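Local coordinates for suppressor protein STP22 of temperature-sensitive alpha-factor receptor and arginine permease (Saccharomyces cerevisiae, PDB 3R3Q), which serves as the Vps23 subunit of ESCRT-I, whose ubiquitin E2 variant (UEV) domain probably recognises cargo and ESCRT-0 partners during endosomal sorting, at residues E13-W18 against L47-R52; L64-G69 against P84-V89. The protein carries 1 engineered substitution. All blocks are in the same frame, centred on the assembly; numbering follows the deposited sequence.

Interaction 1: E13-W18 against L47-R52; sequences EAVVNW and LRPRTR. With ZN (zinc ion), chain C.
Trp18 sets the outer rim of its six-membered ring against three consecutive residues of strand 47-52, meeting Pro49, Arg50 and Thr51 in turn. Here the first helix of a UEV domain, which shares the fold of ubiquitin-conjugating E2 enzymes, leans on an edge strand of the antiparallel sheet, and a single long aromatic spans much of the gap between them. The segment axes stay 10.4 Å apart at an angle of 42°, so the helix reaches the strand only through its side chains, and one of them, Trp18, touches the strand's backbone as well as its side chains. With CG anti to the backbone N (chi1 165°), the indole extends from the helix toward the strand. Its edge takes Pro49, whose CB lies 3.8 Å from Trp18 CZ3, near the ring plane. One atom further round, Trp18 CH2 comes 3.9 Å from Arg50 CA, and the methyl CG2 of Thr51 approaches Trp18 CZ2 obliquely at 3.9 Å. One turn back along the helix, Val15 CG1 meets Pro49 CG at 3.9 Å, the same carbon that Trp18 CZ3 also reaches. The pyrrolidine ring is thus shared by a branched aliphatic and an aromatic side chain. Beyond the interface, Trp18 and Pro49 both rest on Leu65 of the adjoining strand, while Val16 faces Phe34 and Leu38 of helix 30-43.

Away from the strand, the same helix carries a zinc ion. Glu13 OE2 binds it, with a water and one further atom from elsewhere. Asn17, one turn on, probably helps to hold two ligands in place: its ND2 donates to Glu13 OE2 on the anti side of the carboxylate but tilted 25° out of its plane, and its OD1 accepts a hydrogen bond from the zinc-bound water at 2.6 Å.

Interaction 2: L64-G69 against P84-V89; sequences LLSIYG and PVIMWV
Ser66 has its OG anti to the backbone N (chi1 178°), and Trp88 has its CG anti to the carbonyl carbon (chi1 -64°); together these torsions place the serine side chain over one face of the indole. The two residues form a non-hydrogen-bonded pair of the antiparallel beta hairpin made by strands 61-72 and 82-88, at the middle of the UEV sheet. Ser66 CB makes a CH-pi contact, 4.3 Å from the centroid of the six-membered ring of Trp88, while Leu64 CB meets the edge of the indole. On the same face of the sheet as Ser66 and Trp88, Ile86 CG1 packs 4.0 Å from Tyr68 CB. Ile67 and Met87 occupy the opposite face of the sheet, where both also touch Leu40 of helix 30-43.

The backbone ladder pairs Ile67 with Met87 and Gly69 with Val85 through reciprocal bonds, and Val89 N donates almost straight to Leu65 O. Gly69, where the chain turns a corner, has backbone angles, with positive phi, that call for glycine. Tyr27 OH lies beyond the ladder's other end, hydrogen-bonded to both Val89 O and Leu65 N. Within the ladder, Met87 O is gripped from opposite faces of its carbonyl plane, by Ile67 N at 2.9 Å and by Ser66 OG at 2.8 Å.

How the interactions relate
Strand 61-72 connects the two contacts: it pairs with strand 47-55 of interaction 1 along one edge and with strand 82-88 of interaction 2 along the other, and the two contact centres lie 11 Å apart. Probable hydrogen bonds join Arg48 N to Tyr68 O and Arg50 O to Ser66 N, each at 2.8 Å. Side chains add to the coupling, because Arg52 CB packs 3.4 Å from Trp88 CH2 and Arg50 makes a cation-pi contact with Tyr68. Interaction 1 is a surface contact whose helix also binds a zinc ion through Glu13, away from the strand, whereas interaction 2 is buried, with the side chain of Val89 about 12 Å from a bound zinc ion.

Interaction 1: E13-W18 against L47-R52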
loop_
_atom_site.group_PDB
_atom_site.type_symbol
_atom_site.label_atom_id
_atom_site.label_comp_id
_atom_site.label_asym_id
_atom_site.label_seq_id
_atom_site.Cartn_x
_atom_site.Cartn_y
_atom_site.Cartn_z
ATOM N N GLU A 13 6.841 -10.308 -18.250
ATOM C CA GLU A 13 6.525 -11.726 -18.155
ATOM C C GLU A 13 7.250 -12.429 -17.007
ATOM O O GLU A 13 6.636 -13.211 -16.273
ATOM C CB GLU A 13 6.838 -12.409 -19.497
ATOM C CG GLU A 13 6.468 -13.882 -19.560
ATOM C CD GLU A 13 4.964 -14.127 -19.547
ATOM O OE1 GLU A 13 4.207 -13.291 -20.084
ATOM O OE2 GLU A 13 4.550 -15.152 -18.985
ATOM N N ALA A 14 8.553 -12.176 -16.855
ATOM C CA ALA A 14 9.311 -12.825 -15.788
ATOM C C ALA A 14 8.752 -12.511 -14.405
ATOM O O ALA A 14 8.768 -13.361 -13.507
ATOM C CB ALA A 14 10.781 -12.438 -15.860
ATOM N N VAL A 15 8.256 -11.288 -14.236
ATOM C CA VAL A 15 7.689 -10.867 -12.960
ATOM C C VAL A 15 6.331 -11.512 -12.715
ATOM O O VAL A 15 6.030 -11.945 -11.594
ATOM C CB VAL A 15 7.573 -9.345 -12.872
ATOM C CG1 VAL A 15 6.922 -8.944 -11.557
ATOM C CG2 VAL A 15 8.955 -8.711 -12.983
ATOM N N VAL A 16 5.509 -11.609 -13.760
ATOM C CA VAL A 16 4.224 -12.287 -13.625
ATOM C C VAL A 16 4.419 -13.714 -13.121
ATOM O O VAL A 16 3.739 -14.171 -12.208
ATOM C CB VAL A 16 3.473 -12.333 -14.964
ATOM C CG1 VAL A 16 2.187 -13.148 -14.830
ATOM C CG2 VAL A 16 3.161 -10.926 -15.442
ATOM N N ASN A 17 5.364 -14.434 -13.711
ATOM C CA ASN A 17 5.526 -15.827 -13.330
ATOM C C ASN A 17 6.148 -16.008 -11.957
ATOM O O ASN A 17 5.787 -16.922 -11.212
ATOM C CB ASN A 17 6.306 -16.562 -14.413
ATOM C CG ASN A 17 5.552 -16.563 -15.712
ATOM O OD1 ASN A 17 4.347 -16.821 -15.728
ATOM N ND2 ASN A 17 6.227 -16.234 -16.796
ATOM N N TRP A 18 7.075 -15.126 -11.626
ATOM C CA TRP A 18 7.662 -15.133 -10.294
ATOM C C TRP A 18 6.571 -14.851 -9.250
ATOM O O TRP A 18 6.526 -15.500 -8.198
ATOM C CB TRP A 18 8.781 -14.093 -10.221
ATOM C CG TRP A 18 9.202 -13.766 -8.829
ATOM C CD1 TRP A 18 10.167 -14.393 -8.099
ATOM C CD2 TRP A 18 8.665 -12.736 -7.991
ATOM N NE1 TRP A 18 10.267 -13.815 -6.852
ATOM C CE2 TRP A 18 9.356 -12.793 -6.765
ATOM C CE3 TRP A 18 7.678 -11.764 -8.164
ATOM C CZ2 TRP A 18 9.082 -11.923 -5.711
ATOM C CZ3 TRP A 18 7.408 -10.904 -7.112
ATOM C CH2 TRP A 18 8.109 -10.992 -5.908
ATOM N N LEU A 47 4.726 1.339 -8.548
ATOM C CA LEU A 47 4.779 0.314 -7.506
ATOM C C LEU A 47 5.434 -0.937 -8.080
ATOM O O LEU A 47 5.327 -1.203 -9.278
ATOM C CB LEU A 47 3.367 -0.001 -7.000
ATOM C CG LEU A 47 2.677 1.120 -6.215
ATOM C CD1 LEU A 47 1.263 0.703 -5.813
ATOM C CD2 LEU A 47 3.467 1.527 -4.990
ATOM N N ARG A 48 6.130 -1.693 -7.234
ATOM C CA ARG A 48 6.781 -2.921 -7.686
ATOM C C ARG A 48 6.800 -3.940 -6.557
ATOM O O ARG A 48 6.699 -3.564 -5.384
ATOM C CB ARG A 48 8.191 -2.636 -8.181
ATOM C CG ARG A 48 8.963 -1.718 -7.302
ATOM C CD ARG A 48 10.227 -1.246 -8.016
ATOM N NE ARG A 48 10.915 -0.269 -7.192
ATOM C CZ ARG A 48 10.628 1.027 -7.181
ATOM N NH1 ARG A 48 11.295 1.839 -6.379
ATOM N NH2 ARG A 48 9.680 1.506 -7.982
ATOM N N PRO A 49 6.902 -5.237 -6.899
ATOM C CA PRO A 49 6.791 -6.285 -5.877
ATOM C C PRO A 49 8.143 -6.807 -5.378
ATOM O O PRO A 49 9.162 -6.759 -6.092
ATOM C CB PRO A 49 6.064 -7.408 -6.626
ATOM C CG PRO A 49 6.607 -7.282 -8.037
ATOM C CD PRO A 49 6.866 -5.795 -8.267
ATOM N N ARG A 50 8.135 -7.327 -4.152
ATOM C CA ARG A 50 9.274 -8.077 -3.632
ATOM C C ARG A 50 8.769 -8.988 -2.518
ATOM O O ARG A 50 7.627 -8.862 -2.085
ATOM C CB ARG A 50 10.359 -7.127 -3.109
ATOM C CG ARG A 50 9.940 -6.283 -1.917
ATOM C CD ARG A 50 11.054 -5.313 -1.567
ATOM N NE ARG A 50 10.677 -4.417 -0.480
ATOM C CZ ARG A 50 11.349 -3.317 -0.169
ATOM N NH1 ARG A 50 12.421 -2.972 -0.866
ATOM N NH2 ARG A 50 10.934 -2.552 0.833
ATOM N N THR A 51 9.598 -9.925 -2.075
ATOM C CA THR A 51 9.240 -10.726 -0.912
ATOM C C THR A 51 10.162 -10.364 0.236
ATOM O O THR A 51 11.354 -10.119 0.030
ATOM C CB THR A 51 9.335 -12.225 -1.193
ATOM O OG1 THR A 51 10.527 -12.487 -1.945
ATOM C CG2 THR A 51 8.109 -12.713 -1.973
ATOM N N ARG A 52 9.600 -10.336 1.438
ATOM C CA ARG A 52 10.340 -9.961 2.622
ATOM C C ARG A 52 9.819 -10.728 3.808
ATOM O O ARG A 52 8.640 -11.057 3.866
ATOM C CB ARG A 52 10.140 -8.474 2.911
ATOM C CG ARG A 52 10.872 -7.536 1.967
ATOM C CD ARG A 52 12.367 -7.626 2.223
ATOM N NE ARG A 52 13.179 -6.672 1.466
ATOM C CZ ARG A 52 13.649 -6.894 0.240
ATOM N NH1 ARG A 52 14.423 -5.986 -0.358
ATOM N NH2 ARG A 52 13.354 -8.019 -0.397
HETATM ZN ZN ZN C . 2.637 -15.534 -19.156
HETATM O O HOH W 1 2.379 -16.701 -17.470
#

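Interaction 2: L64-G69 against P84-V89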
loop_
_atom_site.group_PDB
_atom_site.type_symbol
_atom_site.label_atom_id
_atom_site.label_comp_id
_atom_site.label_asym_id
_atom_site.label_seq_id
_atom_site.Cartn_x
_atom_site.Cartn_y
_atom_site.Cartn_z
ATOM N N LEU A 64 6.352 -12.749 3.332
ATOM C CA LEU A 64 5.175 -12.180 2.682
ATOM C C LEU A 64 5.555 -11.457 1.405
ATOM O O LEU A 64 6.690 -11.022 1.233
ATOM C CB LEU A 64 4.463 -11.176 3.601
ATOM C CG LEU A 64 3.755 -11.732 4.835
ATOM C CD1 LEU A 64 3.160 -10.572 5.642
ATOM C CD2 LEU A 64 2.660 -12.707 4.468
ATOM N N LEU A 65 4.582 -11.325 0.515
ATOM C CA LEU A 65 4.694 -10.395 -0.594
ATOM C C LEU A 65 4.499 -8.962 -0.104
ATOM O O LEU A 65 3.554 -8.662 0.652
ATOM C CB LEU A 65 3.651 -10.723 -1.664
ATOM C CG LEU A 65 3.530 -9.777 -2.857
ATOM C CD1 LEU A 65 4.704 -9.952 -3.795
ATOM C CD2 LEU A 65 2.213 -10.059 -3.577
ATOM N N SER A 66 5.388 -8.080 -0.564
ATOM C CA SER A 66 5.330 -6.657 -0.276
ATOM C C SER A 66 5.338 -5.886 -1.601
ATOM O O SER A 66 5.993 -6.285 -2.558
ATOM C CB SER A 66 6.518 -6.249 0.606
ATOM O OG SER A 66 6.518 -4.850 0.863
ATOM N N ILE A 67 4.591 -4.794 -1.658
ATOM C CA ILE A 67 4.549 -3.957 -2.854
ATOM C C ILE A 67 4.961 -2.568 -2.428
ATOM O O ILE A 67 4.408 -2.016 -1.473
ATOM C CB ILE A 67 3.155 -3.964 -3.483
ATOM C CG1 ILE A 67 2.879 -5.355 -4.079
ATOM C CG2 ILE A 67 3.049 -2.902 -4.590
ATOM C CD1 ILE A 67 1.426 -5.586 -4.433
ATOM N N TYR A 68 5.962 -2.012 -3.099
ATOM C CA TYR A 68 6.562 -0.778 -2.622
ATOM C C TYR A 68 6.801 0.182 -3.781
ATOM O O TYR A 68 6.763 -0.202 -4.944
ATOM C CB TYR A 68 7.866 -1.086 -1.859
ATOM C CG TYR A 68 9.009 -1.488 -2.761
ATOM C CD1 TYR A 68 10.030 -0.591 -3.049
ATOM C CD2 TYR A 68 9.044 -2.745 -3.371
ATOM C CE1 TYR A 68 11.072 -0.932 -3.897
ATOM C CE2 TYR A 68 10.086 -3.093 -4.221
ATOM C CZ TYR A 68 11.091 -2.181 -4.473
ATOM O OH TYR A 68 12.115 -2.520 -5.321
ATOM N N GLY A 69 7.035 1.444 -3.458
ATOM C CA GLY A 69 7.283 2.438 -4.483
ATOM C C GLY A 69 6.757 3.762 -4.001
ATOM O O GLY A 69 6.957 4.120 -2.838
ATOM N N PRO A 84 6.785 7.994 -0.731
ATOM C CA PRO A 84 7.203 6.592 -0.791
ATOM C C PRO A 84 6.456 5.752 0.250
ATOM O O PRO A 84 6.318 6.157 1.407
ATOM C CB PRO A 84 8.696 6.662 -0.473
ATOM C CG PRO A 84 8.835 7.872 0.383
ATOM C CD PRO A 84 7.793 8.850 -0.082
ATOM N N VAL A 85 5.967 4.593 -0.182
ATOM C CA VAL A 85 5.176 3.719 0.672
ATOM C C VAL A 85 5.601 2.265 0.520
ATOM O O VAL A 85 6.243 1.883 -0.458
ATOM C CB VAL A 85 3.673 3.813 0.342
ATOM C CG1 VAL A 85 3.164 5.249 0.531
ATOM C CG2 VAL A 85 3.407 3.309 -1.076
ATOM N N ILE A 86 5.244 1.466 1.521
ATOM C CA ILE A 86 5.462 0.029 1.492
ATOM C C ILE A 86 4.197 -0.663 1.977
ATOM O O ILE A 86 3.740 -0.401 3.093
ATOM C CB ILE A 86 6.616 -0.383 2.406
ATOM C CG1 ILE A 86 7.913 0.289 1.950
ATOM C CG2 ILE A 86 6.760 -1.896 2.411
ATOM C CD1 ILE A 86 9.103 0.050 2.860
ATOM N N MET A 87 3.627 -1.519 1.129
ATOM C CA MET A 87 2.443 -2.312 1.459
ATOM C C MET A 87 2.868 -3.754 1.723
ATOM O O MET A 87 3.793 -4.265 1.080
ATOM C CB MET A 87 1.438 -2.279 0.287
ATOM C CG MET A 87 0.287 -3.321 0.330
ATOM S SD MET A 87 -0.747 -3.351 -1.173
ATOM C CE MET A 87 -1.638 -1.817 -0.978
ATOM N N TRP A 88 2.188 -4.407 2.657
ATOM C CA TRP A 88 2.403 -5.817 2.916
ATOM C C TRP A 88 1.079 -6.535 2.768
ATOM O O TRP A 88 0.075 -6.099 3.325
ATOM C CB TRP A 88 2.878 -6.018 4.349
ATOM C CG TRP A 88 4.193 -5.397 4.653
ATOM C CD1 TRP A 88 4.436 -4.081 4.969
ATOM C CD2 TRP A 88 5.456 -6.063 4.712
ATOM N NE1 TRP A 88 5.776 -3.899 5.213
ATOM C CE2 TRP A 88 6.422 -5.100 5.060
ATOM C CE3 TRP A 88 5.865 -7.388 4.504
ATOM C CZ2 TRP A 88 7.772 -5.417 5.215
ATOM C CZ3 TRP A 88 7.200 -7.701 4.665
ATOM C CH2 TRP A 88 8.139 -6.720 5.013
ATOM N N VAL A 89 1.070 -7.627 2.009
ATOM C CA VAL A 89 -0.163 -8.380 1.810
ATOM C C VAL A 89 -0.185 -9.565 2.790
ATOM O O VAL A 89 0.648 -10.460 2.698
ATOM C CB VAL A 89 -0.285 -8.872 0.357
ATOM C CG1 VAL A 89 -1.660 -9.485 0.124
ATOM C CG2 VAL A 89 -0.055 -7.715 -0.612
#